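Local structure of mannan endo-1,4-beta-mannosidase (Cryptopygus antarcticus, 4OOU) at residues Tyr258-Leu263 and Asn271-Phe276; Ser244-Thr247 and Gly253-Asn256. The protein hydrolyses beta-1,4-mannosidic linkages within the backbones of mannans, galactomannans and glucomannans, releasing mainly short mannooligosaccharides from beta-1,4-mannan. All blocks are in the same frame, centred on the assembly; numbering follows the deposited sequence.

Contact 1 (Tyr258-Leu263 and Asn271-Phe276)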
loop_
_atom_site.group_PDB
_atom_site.type_symbol
_atom_site.label_atom_id
_atom_site.label_comp_id
_atom_site.label_asym_id
_atom_site.label_seq_id
_atom_site.Cartn_x
_atom_site.Cartn_y
_atom_site.Cartn_z
ATOM N N TYR A 258 13.718 -3.724 1.971
ATOM C CA TYR A 258 12.839 -4.224 0.907
ATOM C C TYR A 258 13.371 -3.980 -0.514
ATOM O O TYR A 258 12.634 -4.142 -1.496
ATOM C CB TYR A 258 11.430 -3.648 1.086
ATOM C CG TYR A 258 10.842 -3.871 2.488
ATOM C CD1 TYR A 258 11.077 -2.982 3.502
ATOM C CD2 TYR A 258 10.049 -4.961 2.774
ATOM C CE1 TYR A 258 10.541 -3.162 4.757
ATOM C CE2 TYR A 258 9.513 -5.153 4.029
ATOM C CZ TYR A 258 9.765 -4.242 5.025
ATOM O OH TYR A 258 9.250 -4.403 6.307
ATOM N N LYS A 259 14.653 -3.626 -0.625
ATOM C CA LYS A 259 15.317 -3.541 -1.941
ATOM C C LYS A 259 15.329 -4.877 -2.666
ATOM O O LYS A 259 15.368 -5.923 -2.037
ATOM C CB LYS A 259 16.757 -2.955 -1.860
ATOM C CG LYS A 259 17.732 -3.431 -0.766
ATOM C CD LYS A 259 18.895 -2.427 -0.691
ATOM C CE LYS A 259 20.074 -2.855 0.187
ATOM N NZ LYS A 259 19.986 -2.446 1.624
ATOM N N ASP A 260 15.270 -4.830 -3.990
ATOM C CA ASP A 260 15.368 -6.051 -4.804
ATOM C C ASP A 260 16.297 -7.110 -4.166
ATOM O O ASP A 260 15.814 -8.181 -3.790
ATOM C CB ASP A 260 15.840 -5.730 -6.227
ATOM C CG ASP A 260 14.810 -4.943 -7.045
ATOM O OD1 ASP A 260 13.962 -4.176 -6.491
ATOM O OD2 ASP A 260 14.873 -5.086 -8.285
ATOM N N SER A 261 17.600 -6.825 -4.017
ATOM C CA SER A 261 18.567 -7.836 -3.469
ATOM C C SER A 261 17.992 -8.614 -2.256
ATOM O O SER A 261 17.962 -9.861 -2.260
ATOM C CB SER A 261 19.984 -7.246 -3.159
ATOM O OG SER A 261 20.089 -6.613 -1.887
ATOM N N CYS A 262 17.483 -7.876 -1.273
ATOM C CA CYS A 262 16.979 -8.463 -0.034
ATOM C C CYS A 262 15.775 -9.406 -0.191
ATOM O O CYS A 262 15.727 -10.452 0.463
ATOM C CB CYS A 262 16.566 -7.359 0.952
ATOM S SG CYS A 262 17.902 -6.455 1.708
ATOM N N LEU A 263 14.779 -8.996 -0.970
ATOM C CA LEU A 263 13.580 -9.805 -1.163
ATOM C C LEU A 263 13.938 -11.061 -1.905
ATOM O O LEU A 263 13.526 -12.181 -1.525
ATOM C CB LEU A 263 12.524 -9.083 -2.008
ATOM C CG LEU A 263 11.781 -7.906 -1.401
ATOM C CD1 LEU A 263 10.744 -7.392 -2.396
ATOM C CD2 LEU A 263 11.162 -8.263 -0.061
ATOM N N ASN A 271 11.673 -12.380 -9.670
ATOM C CA ASN A 271 10.748 -11.294 -10.011
ATOM C C ASN A 271 9.762 -10.995 -8.875
ATOM O O ASN A 271 8.655 -10.555 -9.115
ATOM C CB ASN A 271 9.973 -11.657 -11.285
ATOM C CG ASN A 271 8.929 -12.710 -11.042
ATOM O OD1 ASN A 271 8.991 -13.465 -10.064
ATOM N ND2 ASN A 271 7.935 -12.737 -11.895
ATOM N N GLY A 272 10.175 -11.234 -7.629
ATOM C CA GLY A 272 9.307 -11.030 -6.487
ATOM C C GLY A 272 9.745 -9.756 -5.840
ATOM O O GLY A 272 10.256 -9.772 -4.693
ATOM N N ILE A 273 9.577 -8.663 -6.592
ATOM C CA ILE A 273 10.069 -7.355 -6.159
ATOM C C ILE A 273 8.943 -6.373 -5.871
ATOM O O ILE A 273 7.790 -6.635 -6.186
ATOM C CB ILE A 273 11.084 -6.736 -7.132
ATOM C CG1 ILE A 273 10.500 -6.500 -8.541
ATOM C CG2 ILE A 273 12.328 -7.601 -7.179
ATOM C CD1 ILE A 273 11.340 -5.589 -9.441
ATOM N N ILE A 274 9.267 -5.289 -5.183
ATOM C CA ILE A 274 8.339 -4.181 -5.148
ATOM C C ILE A 274 8.755 -3.232 -6.239
ATOM O O ILE A 274 9.912 -3.148 -6.573
ATOM C CB ILE A 274 8.210 -3.481 -3.789
ATOM C CG1 ILE A 274 9.532 -3.008 -3.226
ATOM C CG2 ILE A 274 7.565 -4.405 -2.794
ATOM C CD1 ILE A 274 9.358 -2.362 -1.855
ATOM N N ASN A 275 7.785 -2.550 -6.817
ATOM C CA ASN A 275 8.026 -1.631 -7.906
ATOM C C ASN A 275 8.129 -0.195 -7.447
ATOM O O ASN A 275 8.667 0.631 -8.191
ATOM C CB ASN A 275 6.919 -1.805 -8.911
ATOM C CG ASN A 275 6.855 -3.221 -9.390
ATOM O OD1 ASN A 275 5.907 -3.970 -9.114
ATOM N ND2 ASN A 275 7.925 -3.635 -10.057
ATOM N N PHE A 276 7.615 0.079 -6.240
ATOM C CA PHE A 276 7.683 1.372 -5.590
ATOM C C PHE A 276 7.721 1.237 -4.064
ATOM O O PHE A 276 7.039 0.400 -3.473
ATOM C CB PHE A 276 6.581 2.338 -6.080
ATOM C CG PHE A 276 5.160 2.046 -5.612
ATOM C CD1 PHE A 276 4.711 2.448 -4.364
ATOM C CD2 PHE A 276 4.236 1.481 -6.472
ATOM C CE1 PHE A 276 3.399 2.216 -3.955
ATOM C CE2 PHE A 276 2.925 1.254 -6.073
ATOM C CZ PHE A 276 2.511 1.626 -4.808
#
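The flat carboxylate of Asp260 has one face against Ile273: the methyl CG2 sits almost straight above Asp260 CG, 3.6 Å away, and Ile273 CD1 comes in obliquely at 3.8 Å from Asp260 OD2. The branched methyl of isoleucine can lie on this face, while OD1 forms a salt bridge with Lys306; Lys306 NZ also donates a hydrogen bond to Ile274 O, tying both segments to one cation. The phenol ring of Tyr258 leads away from this interface, and its OH hydrogen-bonds Glu183 OE2, so here the tyrosine offers its CB, 3.8 Å from Ile274 CD1. Ile274 CG1 stands between its backbone N and carbonyl carbon (chi1 54°), and the extended chain beyond carries CD1 to Tyr258 CB and within 3.7 Å of Tyr258 O. Three residues after Asp260, Leu263 of the helix lays CD1 on the chain itself, 3.3 Å from Gly272 O and 3.8 Å from Ile274 N. The segments thus pack helix 260-267 of the TIM barrel against the loop leading into strand 277-281. Leu263 also touches Leu219 and Ile222 of helix 215-232, while Tyr258 and Ile274 both meet Val240 of strand 238-241.

Contact 2 (Ser244-Thr247 and Gly253-Asn256)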
loop_
_atom_site.group_PDB
_atom_site.type_symbol
_atom_site.label_atom_id
_atom_site.label_comp_id
_atom_site.label_asym_id
_atom_site.label_seq_id
_atom_site.Cartn_x
_atom_site.Cartn_y
_atom_site.Cartn_z
ATOM N N SER A 244 7.324 3.492 8.901
ATOM C CA SER A 244 8.247 4.613 9.119
ATOM C C SER A 244 9.294 4.621 8.039
ATOM O O SER A 244 9.541 3.598 7.415
ATOM C CB SER A 244 9.005 4.365 10.412
ATOM O OG SER A 244 9.715 5.503 10.786
ATOM N N GLU A 245 9.948 5.762 7.867
ATOM C CA GLU A 245 11.152 5.888 7.021
ATOM C C GLU A 245 12.273 4.864 7.326
ATOM O O GLU A 245 12.975 4.427 6.394
ATOM C CB GLU A 245 11.697 7.319 7.144
ATOM C CG GLU A 245 12.307 7.680 8.508
ATOM C CD GLU A 245 11.333 8.190 9.558
ATOM O OE1 GLU A 245 10.107 8.337 9.318
ATOM O OE2 GLU A 245 11.826 8.449 10.681
ATOM N N LEU A 246 12.385 4.480 8.619
ATOM C CA LEU A 246 13.490 3.670 9.208
ATOM C C LEU A 246 13.907 2.389 8.504
ATOM O O LEU A 246 15.004 1.828 8.754
ATOM C CB LEU A 246 13.113 3.255 10.634
ATOM C CG LEU A 246 13.384 4.162 11.848
ATOM C CD1 LEU A 246 13.876 5.566 11.546
ATOM C CD2 LEU A 246 12.140 4.244 12.717
ATOM N N THR A 247 13.032 1.919 7.634
ATOM C CA THR A 247 13.159 0.598 7.105
ATOM C C THR A 247 13.082 0.600 5.584
ATOM O O THR A 247 13.078 -0.458 4.948
ATOM C CB THR A 247 12.105 -0.266 7.798
ATOM O OG1 THR A 247 12.447 -1.632 7.672
ATOM C CG2 THR A 247 10.786 -0.055 7.230
ATOM N N GLY A 253 22.030 5.956 8.433
ATOM C CA GLY A 253 22.309 4.754 9.227
ATOM C C GLY A 253 21.165 3.756 9.325
ATOM O O GLY A 253 21.269 2.733 9.992
ATOM N N TYR A 254 20.059 4.049 8.651
ATOM C CA TYR A 254 18.929 3.144 8.619
ATOM C C TYR A 254 19.183 2.073 7.569
ATOM O O TYR A 254 20.198 2.105 6.866
ATOM C CB TYR A 254 17.684 3.902 8.221
ATOM C CG TYR A 254 17.398 5.145 9.002
ATOM C CD1 TYR A 254 17.784 5.275 10.358
ATOM C CD2 TYR A 254 16.670 6.179 8.421
ATOM C CE1 TYR A 254 17.480 6.410 11.074
ATOM C CE2 TYR A 254 16.350 7.307 9.140
ATOM C CZ TYR A 254 16.761 7.422 10.465
ATOM O OH TYR A 254 16.452 8.578 11.155
ATOM N N ARG A 255 18.232 1.160 7.432
ATOM C CA ARG A 255 18.343 0.071 6.479
ATOM C C ARG A 255 17.114 -0.006 5.593
ATOM O O ARG A 255 16.000 0.069 6.081
ATOM C CB ARG A 255 18.505 -1.232 7.254
ATOM C CG ARG A 255 18.638 -2.490 6.404
ATOM C CD ARG A 255 19.995 -2.614 5.731
ATOM N NE ARG A 255 21.106 -2.335 6.649
ATOM C CZ ARG A 255 22.058 -1.421 6.447
ATOM N NH1 ARG A 255 22.075 -0.667 5.345
ATOM N NH2 ARG A 255 23.009 -1.262 7.367
ATOM N N ASN A 256 17.320 -0.142 4.292
ATOM C CA ASN A 256 16.232 -0.431 3.354
ATOM C C ASN A 256 16.069 -1.946 3.301
ATOM O O ASN A 256 16.809 -2.625 2.594
ATOM C CB ASN A 256 16.563 0.130 1.960
ATOM C CG ASN A 256 15.462 -0.111 0.925
ATOM O OD1 ASN A 256 14.431 -0.761 1.183
ATOM N ND2 ASN A 256 15.690 0.413 -0.277
HETATM O O HOH W 1 14.050 9.742 11.098
#
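Glu245 OE2 is gripped by a water that donates to it across 2.6 Å and by Asn289 ND2. That water also hydrogen-bonds Tyr254 OH at 2.7 Å, so it links the acid to the phenol, whose oxygen has a further partner in Asn291 ND2. Glu245 CG lies between the backbone N and the carbonyl carbon (chi1 69°), and a bend at the next bond turns the carboxylate so that OE1 can accept a weak bond from Ser244 OG at 3.2 Å. Beside the water, CG of the glutamate is 4.1 Å from Tyr254 CE2. Leu246 covers one face of the tyrosine ring in a CH-pi contact: CD1 is 3.7 Å from the ring centroid and 17° off the normal, displaced toward the rim, near CZ. A broad ring with a polar tip suits this place, since it takes a methyl on its face and still reaches the water. Both segments belong to the long loop that follows strand 238-241 of this family 5 TIM barrel, just beyond the substrate-binding Trp243. Farther along, the backbones meet: Thr247 CA makes a bent CA-H...O contact with Arg255 O, 3.1 Å long and 128° at the hydrogen, and Asn256 CA makes another with Thr247 O at 3.5 Å. Asp250, from the connection between the segments, receives Arg255 NH1 in a salt bridge and Asn256 N in a hydrogen bond, both on OD1.

In the fold
Contact 2 folds the long loop after strand 238-241 back on itself, and contact 1 follows it in the chain, where helix 260-267 packs on the loop before the next strand. Their centres lie about 15 Å apart, yet they touch: Tyr258 CD1 is 3.5 Å from Thr247 O, and Asn256 OD1 accepts a hydrogen bond from Tyr258 N. Cys262, disulfide-bonded to Cys195, ties the helix to a part of the chain far away in sequence. Contact 2 lies beside substrate-binding residues, the side chain of Leu246 being about 4 Å from those of Trp243 and Gln204. Contact 1 is somewhat farther off: the side chain of Tyr258 is about 7 Å from that of Trp243 and about 8 Å from that of Glu181, the probable proton donor/acceptor.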